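Local coordinates for protein periplasmic beta-glucosidase (Pseudomonas aeruginosa, PDB 6R5T) that probably hydrolyses terminal, non-reducing beta-D-glucosyl residues with release of beta-D-glucose, as a periplasmic glycoside hydrolase of family 3, at residues V175-A183 with M200-A211; I90-W98 with V138-L148. The protein carries 1 engineered substitution. All coordinates share one frame; numbering follows the deposited sequence. Where two conformers were deposited one is given.

How the contacts relate
Both contacts are buried and lie within the glycosyl hydrolase family 3 N-terminal domain, their centres about 14 Å apart. Contact 1 joins strand 172-178 of the parallel barrel sheet to helices 197-204 and 206-213, with aromatic and aliphatic side chains doing most of the touching and one tyrosine hydroxyl making the direct hydrogen bond. Contact 2 is built largely of backbone: the short helix 91-95 rests on carbonyl groups of 138-142, with ordered waters between. The two meet where D203 O of contact 1 lies 2.7 Å from T146 OG1 of contact 2, a probable hydrogen bond, and helix 146-161, which contact 2 enters, is followed in sequence by strand 172-178.

Contact 1: V175-A183 with M200-A211; sequences VKHFALYGA and MFQDYLPPYKAA. With BGC (beta-D-glucopyranose), chain C.
Y208 reaches from helix 206-213 across the end of strand 172-178, and F178 turns its edge onto the tyrosine face. This T-shaped stack has ring centroids 5.3 Å apart and planes at 75°, with F178 CD1 closest to Y208 CG at 3.6 Å. With CG anti to the backbone N (chi1 -170°), the F178 ring swings toward the helix although its CB does not point there. Beyond the stack, Y208 OH accepts a hydrogen bond from L180 N at 3.1 Å, and the same hydroxyl is hydrogen-bonded to D128 OD1. One phenol oxygen thus joins the backbone after the strand to the D128 carboxylate.

The axes of 175-178 and 206-211 run roughly antiparallel (146°), in a beta-alpha unit of the TIM-barrel-like domain of family 3 whose strand 172-178 is covered by the helices that follow it, 197-204 and 206-213. The peptide bonds before H177 and A179 are both cis, an unusual geometry at the end of the strand. The CB atoms of K176 and H177 point away from the helices, and their side chains end at the glucose: K176 NZ donates to O1 and O2, and H177 NE2 is hydrogen-bonded to the same O1 at 2.7 Å. The imidazole is held between K176 CG over one face and Y181 CE2 over the other, and its ND1 is bonded to D128 OD2, so D128 links the sugar-binding histidine with Y208.

Further along, L180 crosses M200 and Y204 at about right angles, its CD2 3.5 Å from Y204 CB and its CD1 against M200 CG. A183 CB approaches Y204 CE2 at 3.8 Å, and a water bridges Y204 OH to G182 O. At the other end V175 CG2 meets A211 CB at 3.5 Å.

Contact 2: I90-W98 with V138-L148; sequences ISLGLAASW and VSEGFGEDTYL
S91 and L92, in the first turn of helix 91-95, lie against the 3-10 turn 138-140 and the loop after it, with CA atoms 5.2 Å apart for S91 and E140 and 4.8 Å for L92 and F142. The backbones are joined directly by one weak hydrogen bond, from L92 N to S139 O at 3.3 Å. Water completes the seam. One molecule accepts from S91 N and donates weakly to S139 O, and two others each join S91 OG to E140 O.

The side chains then fill in around this backbone core. S91 CB sits 3.2 Å from G141 O, and I90 CD1 packs on S139 CB. With CG anti to the backbone N (chi1 -173°), L92 lays its CD1 branch against the loop backbone, 3.7 Å from G143 N. The F142 ring turns its edge to S91 O, with CD1 at 3.5 Å, while its CB touches A95 CB. Farther on, L148 CD2 stands over the six-membered ring of W98 in a CH-pi contact, 4.2 Å from the centroid and only 5° off the normal. D145 caps helix 146-161 through OD2, which accepts from L148 N.

The segments belong to neighbouring beta-to-alpha loops of the TIM-barrel-like domain, following strands 75-78 and 121-122. Near the glucose, E140 points away from helix 91-95 and forms a salt bridge with R137, a residue of the sugar pocket. Around the contact, F142 packs on T149, L152 and M156 of helix 146-161, L94 touches helix 100-116, and W98 and L148 lie against strand 672-681.

Contact 1: V175-A183 with M200-A211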
loop_
_atom_site.group_PDB
_atom_site.type_symbol
_atom_site.label_atom_id
_atom_site.label_comp_id
_atom_site.label_asym_id
_atom_site.label_seq_id
_atom_site.Cartn_x
_atom_site.Cartn_y
_atom_site.Cartn_z
ATOM N N VAL A 175 -13.953 -22.619 4.759
ATOM C CA VAL A 175 -13.341 -21.327 5.168
ATOM C C VAL A 175 -12.569 -20.782 3.959
ATOM O O VAL A 175 -11.929 -21.536 3.201
ATOM C CB VAL A 175 -12.479 -21.434 6.425
ATOM C CG1 VAL A 175 -11.308 -22.389 6.292
ATOM C CG2 VAL A 175 -12.018 -20.053 6.863
ATOM N N LYS A 176 -12.620 -19.458 3.793
ATOM C CA LYS A 176 -11.995 -18.831 2.584
ATOM C C LYS A 176 -11.442 -17.458 3.008
ATOM O O LYS A 176 -11.833 -16.953 4.058
ATOM C CB LYS A 176 -13.024 -18.731 1.462
ATOM C CG LYS A 176 -14.148 -17.729 1.659
ATOM C CD LYS A 176 -15.218 -17.839 0.605
ATOM C CE LYS A 176 -16.270 -16.779 0.664
ATOM N NZ LYS A 176 -17.315 -17.056 -0.354
ATOM N N HIS A 177 -10.538 -16.871 2.237
ATOM C CA HIS A 177 -9.897 -17.368 1.029
ATOM C C HIS A 177 -8.435 -17.648 1.393
ATOM O O HIS A 177 -7.702 -16.705 1.688
ATOM C CB HIS A 177 -9.982 -16.347 -0.097
ATOM C CG HIS A 177 -11.359 -15.938 -0.475
ATOM N ND1 HIS A 177 -11.974 -14.846 0.110
ATOM C CD2 HIS A 177 -12.200 -16.426 -1.421
ATOM C CE1 HIS A 177 -13.161 -14.712 -0.488
ATOM N NE2 HIS A 177 -13.330 -15.648 -1.375
ATOM N N PHE A 178 -8.014 -18.908 1.436
ATOM C CA PHE A 178 -6.692 -19.273 2.000
ATOM C C PHE A 178 -5.675 -19.028 0.901
ATOM O O PHE A 178 -5.650 -19.796 -0.082
ATOM C CB PHE A 178 -6.765 -20.736 2.429
ATOM C CG PHE A 178 -5.588 -21.197 3.229
ATOM C CD1 PHE A 178 -5.289 -20.621 4.436
ATOM C CD2 PHE A 178 -4.817 -22.269 2.795
ATOM C CE1 PHE A 178 -4.236 -21.091 5.208
ATOM C CE2 PHE A 178 -3.724 -22.706 3.537
ATOM C CZ PHE A 178 -3.435 -22.119 4.759
ATOM N N ALA A 179 -4.824 -17.973 0.988
ATOM C CA ALA A 179 -4.710 -17.065 2.122
ATOM C C ALA A 179 -4.285 -15.684 1.624
ATOM O O ALA A 179 -3.682 -15.564 0.565
ATOM C CB ALA A 179 -3.675 -17.580 3.106
ATOM N N LEU A 180 -4.519 -14.696 2.508
ATOM C CA LEU A 180 -3.962 -13.325 2.442
ATOM C C LEU A 180 -4.665 -12.475 1.382
ATOM O O LEU A 180 -4.151 -11.399 1.040
ATOM C CB LEU A 180 -2.458 -13.345 2.145
ATOM C CG LEU A 180 -1.579 -14.315 2.928
ATOM C CD1 LEU A 180 -0.122 -14.041 2.620
ATOM C CD2 LEU A 180 -1.859 -14.283 4.411
ATOM N N TYR A 181 -5.799 -12.936 0.875
ATOM C CA TYR A 181 -6.456 -12.355 -0.311
ATOM C C TYR A 181 -6.763 -10.859 -0.112
ATOM O O TYR A 181 -6.668 -10.078 -1.062
ATOM C CB TYR A 181 -7.698 -13.196 -0.562
ATOM C CG TYR A 181 -8.544 -12.843 -1.749
ATOM C CD1 TYR A 181 -8.041 -12.481 -2.978
ATOM C CD2 TYR A 181 -9.908 -12.950 -1.611
ATOM C CE1 TYR A 181 -8.902 -12.147 -4.028
ATOM C CE2 TYR A 181 -10.770 -12.693 -2.650
ATOM C CZ TYR A 181 -10.268 -12.254 -3.854
ATOM O OH TYR A 181 -11.156 -11.968 -4.864
ATOM N N GLY A 182 -7.074 -10.467 1.092
ATOM C CA GLY A 182 -7.456 -9.073 1.395
ATOM C C GLY A 182 -6.287 -8.112 1.461
ATOM O O GLY A 182 -6.512 -6.902 1.688
ATOM N N ALA A 183 -5.031 -8.597 1.334
ATOM C CA ALA A 183 -3.847 -7.708 1.277
ATOM C C ALA A 183 -3.458 -7.324 -0.149
ATOM O O ALA A 183 -2.321 -6.824 -0.371
ATOM C CB ALA A 183 -2.713 -8.347 2.064
ATOM N N MET A 200 2.713 -12.227 8.236
ATOM C CA MET A 200 1.802 -13.291 7.777
ATOM C C MET A 200 1.361 -14.136 8.977
ATOM O O MET A 200 0.147 -14.359 9.213
ATOM C CB MET A 200 2.520 -14.122 6.703
ATOM C CG MET A 200 1.619 -14.894 5.866
ATOM S SD MET A 200 2.599 -15.954 4.750
ATOM C CE MET A 200 3.468 -14.826 3.702
ATOM N N PHE A 201 2.325 -14.613 9.772
ATOM C CA PHE A 201 2.026 -15.528 10.885
ATOM C C PHE A 201 1.295 -14.834 12.026
ATOM O O PHE A 201 0.376 -15.425 12.620
ATOM C CB PHE A 201 3.301 -16.227 11.346
ATOM C CG PHE A 201 3.610 -17.445 10.504
ATOM C CD1 PHE A 201 4.147 -17.326 9.257
ATOM C CD2 PHE A 201 3.083 -18.673 10.863
ATOM C CE1 PHE A 201 4.383 -18.443 8.467
ATOM C CE2 PHE A 201 3.239 -19.784 10.040
ATOM C CZ PHE A 201 3.931 -19.668 8.862
ATOM N N GLN A 202 1.705 -13.621 12.376
ATOM C CA GLN A 202 1.125 -12.921 13.534
ATOM C C GLN A 202 -0.268 -12.389 13.200
ATOM O O GLN A 202 -1.174 -12.483 14.053
ATOM C CB GLN A 202 2.029 -11.766 13.955
ATOM C CG GLN A 202 1.601 -11.149 15.269
ATOM C CD GLN A 202 1.879 -12.045 16.459
ATOM O OE1 GLN A 202 2.690 -12.948 16.417
ATOM N NE2 GLN A 202 1.272 -11.714 17.576
ATOM N N ASP A 203 -0.441 -11.820 12.003
ATOM C CA ASP A 203 -1.644 -10.990 11.756
ATOM C C ASP A 203 -2.608 -11.619 10.739
ATOM O O ASP A 203 -3.820 -11.403 10.890
ATOM C CB ASP A 203 -1.232 -9.622 11.224
ATOM C CG ASP A 203 -0.416 -8.802 12.221
ATOM O OD1 ASP A 203 -0.592 -9.012 13.453
ATOM O OD2 ASP A 203 0.325 -7.955 11.746
ATOM N N TYR A 204 -2.139 -12.303 9.707
ATOM C CA TYR A 204 -3.029 -12.644 8.564
ATOM C C TYR A 204 -3.443 -14.106 8.601
ATOM O O TYR A 204 -4.585 -14.369 8.220
ATOM C CB TYR A 204 -2.338 -12.310 7.248
ATOM C CG TYR A 204 -2.470 -10.869 6.852
ATOM C CD1 TYR A 204 -1.615 -9.886 7.337
ATOM C CD2 TYR A 204 -3.504 -10.458 6.030
ATOM C CE1 TYR A 204 -1.769 -8.565 6.960
ATOM C CE2 TYR A 204 -3.667 -9.150 5.640
ATOM C CZ TYR A 204 -2.805 -8.180 6.141
ATOM O OH TYR A 204 -3.006 -6.881 5.777
ATOM N N LEU A 205 -2.600 -15.020 9.060
ATOM C CA LEU A 205 -2.941 -16.460 9.032
ATOM C C LEU A 205 -3.837 -16.904 10.192
ATOM O O LEU A 205 -4.566 -17.870 10.008
ATOM C CB LEU A 205 -1.667 -17.297 8.986
ATOM C CG LEU A 205 -0.908 -17.258 7.676
ATOM C CD1 LEU A 205 0.455 -17.941 7.845
ATOM C CD2 LEU A 205 -1.709 -17.908 6.564
ATOM N N PRO A 206 -3.809 -16.325 11.416
ATOM C CA PRO A 206 -4.583 -16.867 12.531
ATOM C C PRO A 206 -6.070 -17.114 12.290
ATOM O O PRO A 206 -6.587 -18.127 12.816
ATOM C CB PRO A 206 -4.326 -15.904 13.689
ATOM C CG PRO A 206 -2.945 -15.402 13.397
ATOM C CD PRO A 206 -2.897 -15.252 11.891
ATOM N N PRO A 207 -6.822 -16.296 11.512
ATOM C CA PRO A 207 -8.235 -16.620 11.297
ATOM C C PRO A 207 -8.489 -17.938 10.552
ATOM O O PRO A 207 -9.442 -18.637 10.876
ATOM C CB PRO A 207 -8.774 -15.441 10.500
ATOM C CG PRO A 207 -7.809 -14.328 10.904
ATOM C CD PRO A 207 -6.445 -14.976 10.981
ATOM N N TYR A 208 -7.598 -18.268 9.637
ATOM C CA TYR A 208 -7.753 -19.552 8.908
ATOM C C TYR A 208 -7.448 -20.698 9.858
ATOM O O TYR A 208 -8.198 -21.687 9.853
ATOM C CB TYR A 208 -6.877 -19.638 7.668
ATOM C CG TYR A 208 -6.962 -18.454 6.757
ATOM C CD1 TYR A 208 -8.022 -18.222 5.904
ATOM C CD2 TYR A 208 -5.902 -17.592 6.701
ATOM C CE1 TYR A 208 -8.082 -17.084 5.115
ATOM C CE2 TYR A 208 -5.918 -16.470 5.891
ATOM C CZ TYR A 208 -7.007 -16.204 5.093
ATOM O OH TYR A 208 -7.002 -15.103 4.262
ATOM N N LYS A 209 -6.411 -20.554 10.680
ATOM C CA LYS A 209 -6.100 -21.581 11.682
ATOM C C LYS A 209 -7.255 -21.730 12.672
ATOM O O LYS A 209 -7.542 -22.867 13.110
ATOM C CB LYS A 209 -4.780 -21.265 12.383
ATOM C CG LYS A 209 -4.338 -22.365 13.325
ATOM C CD LYS A 209 -2.988 -22.110 13.886
ATOM C CE LYS A 209 -2.459 -23.350 14.567
ATOM N NZ LYS A 209 -3.278 -23.714 15.741
ATOM N N ALA A 210 -7.897 -20.637 13.090
ATOM C CA ALA A 210 -9.039 -20.713 14.021
ATOM C C ALA A 210 -10.159 -21.541 13.392
ATOM O O ALA A 210 -10.846 -22.320 14.122
ATOM C CB ALA A 210 -9.556 -19.320 14.290
ATOM N N ALA A 211 -10.393 -21.381 12.087
ATOM C CA ALA A 211 -11.443 -22.149 11.405
ATOM C C ALA A 211 -11.048 -23.645 11.416
ATOM O O ALA A 211 -11.899 -24.485 11.691
ATOM C CB ALA A 211 -11.654 -21.641 10.009
HETATM C C2 BGC C . -16.797 -17.814 -3.923
HETATM C C3 BGC C . -16.768 -18.512 -5.298
HETATM C C4 BGC C . -16.677 -17.372 -6.349
HETATM C C5 BGC C . -15.360 -16.624 -6.073
HETATM C C6 BGC C . -15.155 -15.436 -6.987
HETATM C C1 BGC C . -15.538 -16.951 -3.771
HETATM O O1 BGC C . -15.722 -16.282 -2.562
HETATM O O2 BGC C . -16.856 -18.705 -2.815
HETATM O O3 BGC C . -18.007 -19.224 -5.482
HETATM O O4 BGC C . -16.635 -17.982 -7.649
HETATM O O5 BGC C . -15.461 -15.998 -4.828
HETATM O O6 BGC C . -13.899 -14.812 -6.698
HETATM O O HOH W 1 -5.135 -5.865 4.115
#

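Contact 2: I90-W98 with V138-L148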
loop_
_atom_site.group_PDB
_atom_site.type_symbol
_atom_site.label_atom_id
_atom_site.label_comp_id
_atom_site.label_asym_id
_atom_site.label_seq_id
_atom_site.Cartn_x
_atom_site.Cartn_y
_atom_site.Cartn_z
ATOM N N ILE A 90 -24.361 -7.719 5.997
ATOM C CA ILE A 90 -23.020 -8.116 5.544
ATOM C C ILE A 90 -22.137 -8.389 6.720
ATOM O O ILE A 90 -22.314 -7.839 7.819
ATOM C CB ILE A 90 -22.448 -7.098 4.539
ATOM C CG1 ILE A 90 -22.400 -5.679 5.129
ATOM C CG2 ILE A 90 -23.216 -7.114 3.258
ATOM C CD1 ILE A 90 -21.429 -4.761 4.441
ATOM N N SER A 91 -21.119 -9.235 6.516
ATOM C CA SER A 91 -20.196 -9.628 7.603
ATOM C C SER A 91 -19.594 -8.415 8.302
ATOM O O SER A 91 -19.408 -8.457 9.498
ATOM C CB SER A 91 -19.130 -10.569 7.100
ATOM O OG SER A 91 -19.737 -11.766 6.684
ATOM N N LEU A 92 -19.248 -7.362 7.560
ATOM C CA LEU A 92 -18.583 -6.227 8.226
ATOM C C LEU A 92 -19.568 -5.613 9.232
ATOM O O LEU A 92 -19.157 -5.134 10.275
ATOM C CB LEU A 92 -18.126 -5.286 7.101
ATOM C CG LEU A 92 -17.261 -4.133 7.544
ATOM C CD1 LEU A 92 -15.985 -4.620 8.188
ATOM C CD2 LEU A 92 -17.001 -3.279 6.306
ATOM N N GLY A 93 -20.880 -5.641 8.973
ATOM C CA GLY A 93 -21.953 -5.197 9.873
ATOM C C GLY A 93 -22.165 -6.186 11.015
ATOM O O GLY A 93 -22.382 -5.802 12.161
ATOM N N LEU A 94 -22.119 -7.481 10.750
ATOM C CA LEU A 94 -22.216 -8.485 11.818
ATOM C C LEU A 94 -21.074 -8.306 12.802
ATOM O O LEU A 94 -21.274 -8.473 14.009
ATOM C CB LEU A 94 -22.157 -9.901 11.231
ATOM C CG LEU A 94 -23.301 -10.301 10.319
ATOM C CD1 LEU A 94 -23.055 -11.651 9.642
ATOM C CD2 LEU A 94 -24.590 -10.369 11.146
ATOM N N ALA A 95 -19.855 -8.045 12.324
ATOM C CA ALA A 95 -18.705 -7.871 13.207
ATOM C C ALA A 95 -18.948 -6.685 14.132
ATOM O O ALA A 95 -18.499 -6.732 15.265
ATOM C CB ALA A 95 -17.437 -7.681 12.391
ATOM N N ALA A 96 -19.620 -5.651 13.657
ATOM C CA ALA A 96 -19.838 -4.431 14.433
ATOM C C ALA A 96 -20.755 -4.710 15.615
ATOM O O ALA A 96 -20.869 -3.824 16.495
ATOM C CB ALA A 96 -20.385 -3.314 13.568
ATOM N N SER A 97 -21.417 -5.864 15.646
ATOM C CA SER A 97 -22.173 -6.280 16.850
ATOM C C SER A 97 -21.236 -6.545 18.042
ATOM O O SER A 97 -21.733 -6.558 19.170
ATOM C CB SER A 97 -23.038 -7.476 16.581
ATOM O OG SER A 97 -22.255 -8.688 16.544
ATOM N N TRP A 98 -19.987 -6.930 17.785
ATOM C CA TRP A 98 -19.046 -7.326 18.867
ATOM C C TRP A 98 -19.688 -8.379 19.782
ATOM O O TRP A 98 -19.434 -8.387 21.008
ATOM C CB TRP A 98 -18.574 -6.112 19.673
ATOM C CG TRP A 98 -17.625 -5.231 18.925
ATOM C CD1 TRP A 98 -17.920 -4.345 17.944
ATOM C CD2 TRP A 98 -16.219 -5.177 19.093
ATOM N NE1 TRP A 98 -16.788 -3.717 17.493
ATOM C CE2 TRP A 98 -15.719 -4.179 18.220
ATOM C CE3 TRP A 98 -15.317 -5.832 19.942
ATOM C CZ2 TRP A 98 -14.379 -3.860 18.146
ATOM C CZ3 TRP A 98 -14.002 -5.472 19.902
ATOM C CH2 TRP A 98 -13.525 -4.522 18.998
ATOM N N VAL A 138 -14.029 -6.075 1.173
ATOM C CA VAL A 138 -13.982 -5.785 2.631
ATOM C C VAL A 138 -15.372 -6.057 3.226
ATOM O O VAL A 138 -15.410 -6.427 4.407
ATOM C CB VAL A 138 -13.516 -4.349 2.937
ATOM C CG1 VAL A 138 -12.095 -4.108 2.447
ATOM C CG2 VAL A 138 -14.469 -3.338 2.366
ATOM N N SER A 139 -16.418 -5.918 2.419
ATOM C CA SER A 139 -17.811 -6.136 2.919
ATOM C C SER A 139 -18.018 -7.580 3.399
ATOM O O SER A 139 -18.895 -7.845 4.294
ATOM C CB SER A 139 -18.807 -5.776 1.852
ATOM O OG SER A 139 -18.671 -6.688 0.762
ATOM N N GLU A 140 -17.204 -8.497 2.917
ATOM C CA GLU A 140 -17.347 -9.949 3.216
ATOM C C GLU A 140 -16.600 -10.399 4.453
ATOM O O GLU A 140 -16.894 -11.495 4.898
ATOM C CB GLU A 140 -16.790 -10.761 2.059
ATOM C CG GLU A 140 -17.638 -10.609 0.864
ATOM C CD GLU A 140 -16.903 -11.133 -0.329
ATOM O OE1 GLU A 140 -16.479 -12.352 -0.263
ATOM O OE2 GLU A 140 -16.725 -10.303 -1.278
ATOM N N GLY A 141 -15.691 -9.580 5.000
ATOM C CA GLY A 141 -14.945 -9.976 6.185
ATOM C C GLY A 141 -15.435 -9.284 7.435
ATOM O O GLY A 141 -16.544 -8.668 7.429
ATOM N N PHE A 142 -14.628 -9.390 8.467
ATOM C CA PHE A 142 -14.995 -8.915 9.808
ATOM C C PHE A 142 -14.149 -7.719 10.225
ATOM O O PHE A 142 -14.203 -7.341 11.385
ATOM C CB PHE A 142 -14.887 -10.049 10.809
ATOM C CG PHE A 142 -15.829 -11.198 10.597
ATOM C CD1 PHE A 142 -17.192 -10.992 10.477
ATOM C CD2 PHE A 142 -15.352 -12.491 10.590
ATOM C CE1 PHE A 142 -18.075 -12.068 10.383
ATOM C CE2 PHE A 142 -16.232 -13.562 10.442
ATOM C CZ PHE A 142 -17.587 -13.344 10.373
ATOM N N GLY A 143 -13.420 -7.113 9.275
ATOM C CA GLY A 143 -12.643 -5.889 9.515
ATOM C C GLY A 143 -11.167 -6.192 9.669
ATOM O O GLY A 143 -10.663 -7.120 9.021
ATOM N N GLU A 144 -10.482 -5.332 10.410
ATOM C CA GLU A 144 -9.021 -5.267 10.333
ATOM C C GLU A 144 -8.352 -6.027 11.476
ATOM O O GLU A 144 -7.131 -6.093 11.447
ATOM C CB GLU A 144 -8.549 -3.813 10.344
ATOM C CG GLU A 144 -8.645 -3.055 11.668
ATOM C CD GLU A 144 -8.540 -1.531 11.513
ATOM O OE1 GLU A 144 -8.897 -0.973 10.424
ATOM O OE2 GLU A 144 -8.184 -0.845 12.512
ATOM N N ASP A 145 -9.100 -6.510 12.450
ATOM C CA ASP A 145 -8.419 -7.055 13.646
ATOM C C ASP A 145 -8.270 -8.574 13.642
ATOM O O ASP A 145 -9.254 -9.301 13.467
ATOM C CB ASP A 145 -9.137 -6.655 14.922
ATOM C CG ASP A 145 -8.339 -7.124 16.128
ATOM O OD1 ASP A 145 -7.167 -6.678 16.304
ATOM O OD2 ASP A 145 -8.926 -7.920 16.880
ATOM N N THR A 146 -7.069 -9.006 13.957
ATOM C CA THR A 146 -6.748 -10.463 13.925
ATOM C C THR A 146 -7.494 -11.179 15.054
ATOM O O THR A 146 -8.023 -12.263 14.837
ATOM C CB THR A 146 -5.248 -10.646 14.025
ATOM O OG1 THR A 146 -4.623 -9.934 12.963
ATOM C CG2 THR A 146 -4.894 -12.101 14.005
ATOM N N TYR A 147 -7.480 -10.634 16.270
ATOM C CA TYR A 147 -8.163 -11.242 17.425
ATOM C C TYR A 147 -9.647 -11.439 17.139
ATOM O O TYR A 147 -10.223 -12.566 17.307
ATOM C CB TYR A 147 -7.846 -10.480 18.706
ATOM C CG TYR A 147 -8.464 -11.041 19.942
ATOM C CD1 TYR A 147 -9.723 -10.671 20.332
ATOM C CD2 TYR A 147 -7.755 -11.924 20.723
ATOM C CE1 TYR A 147 -10.339 -11.241 21.448
ATOM C CE2 TYR A 147 -8.328 -12.454 21.868
ATOM C CZ TYR A 147 -9.605 -12.130 22.225
ATOM O OH TYR A 147 -9.986 -12.694 23.424
ATOM N N LEU A 148 -10.329 -10.369 16.775
ATOM C CA LEU A 148 -11.770 -10.408 16.601
ATOM C C LEU A 148 -12.078 -11.337 15.403
ATOM O O LEU A 148 -13.009 -12.154 15.530
ATOM C CB LEU A 148 -12.291 -8.997 16.369
ATOM C CG LEU A 148 -13.784 -8.925 16.138
ATOM C CD1 LEU A 148 -14.556 -9.510 17.329
ATOM C CD2 LEU A 148 -14.182 -7.485 15.923
HETATM O O HOH W 2 -20.864 -10.491 3.905
HETATM O O HOH W 3 -19.068 -12.845 4.018
HETATM O O HOH W 4 -17.468 -13.734 7.059
#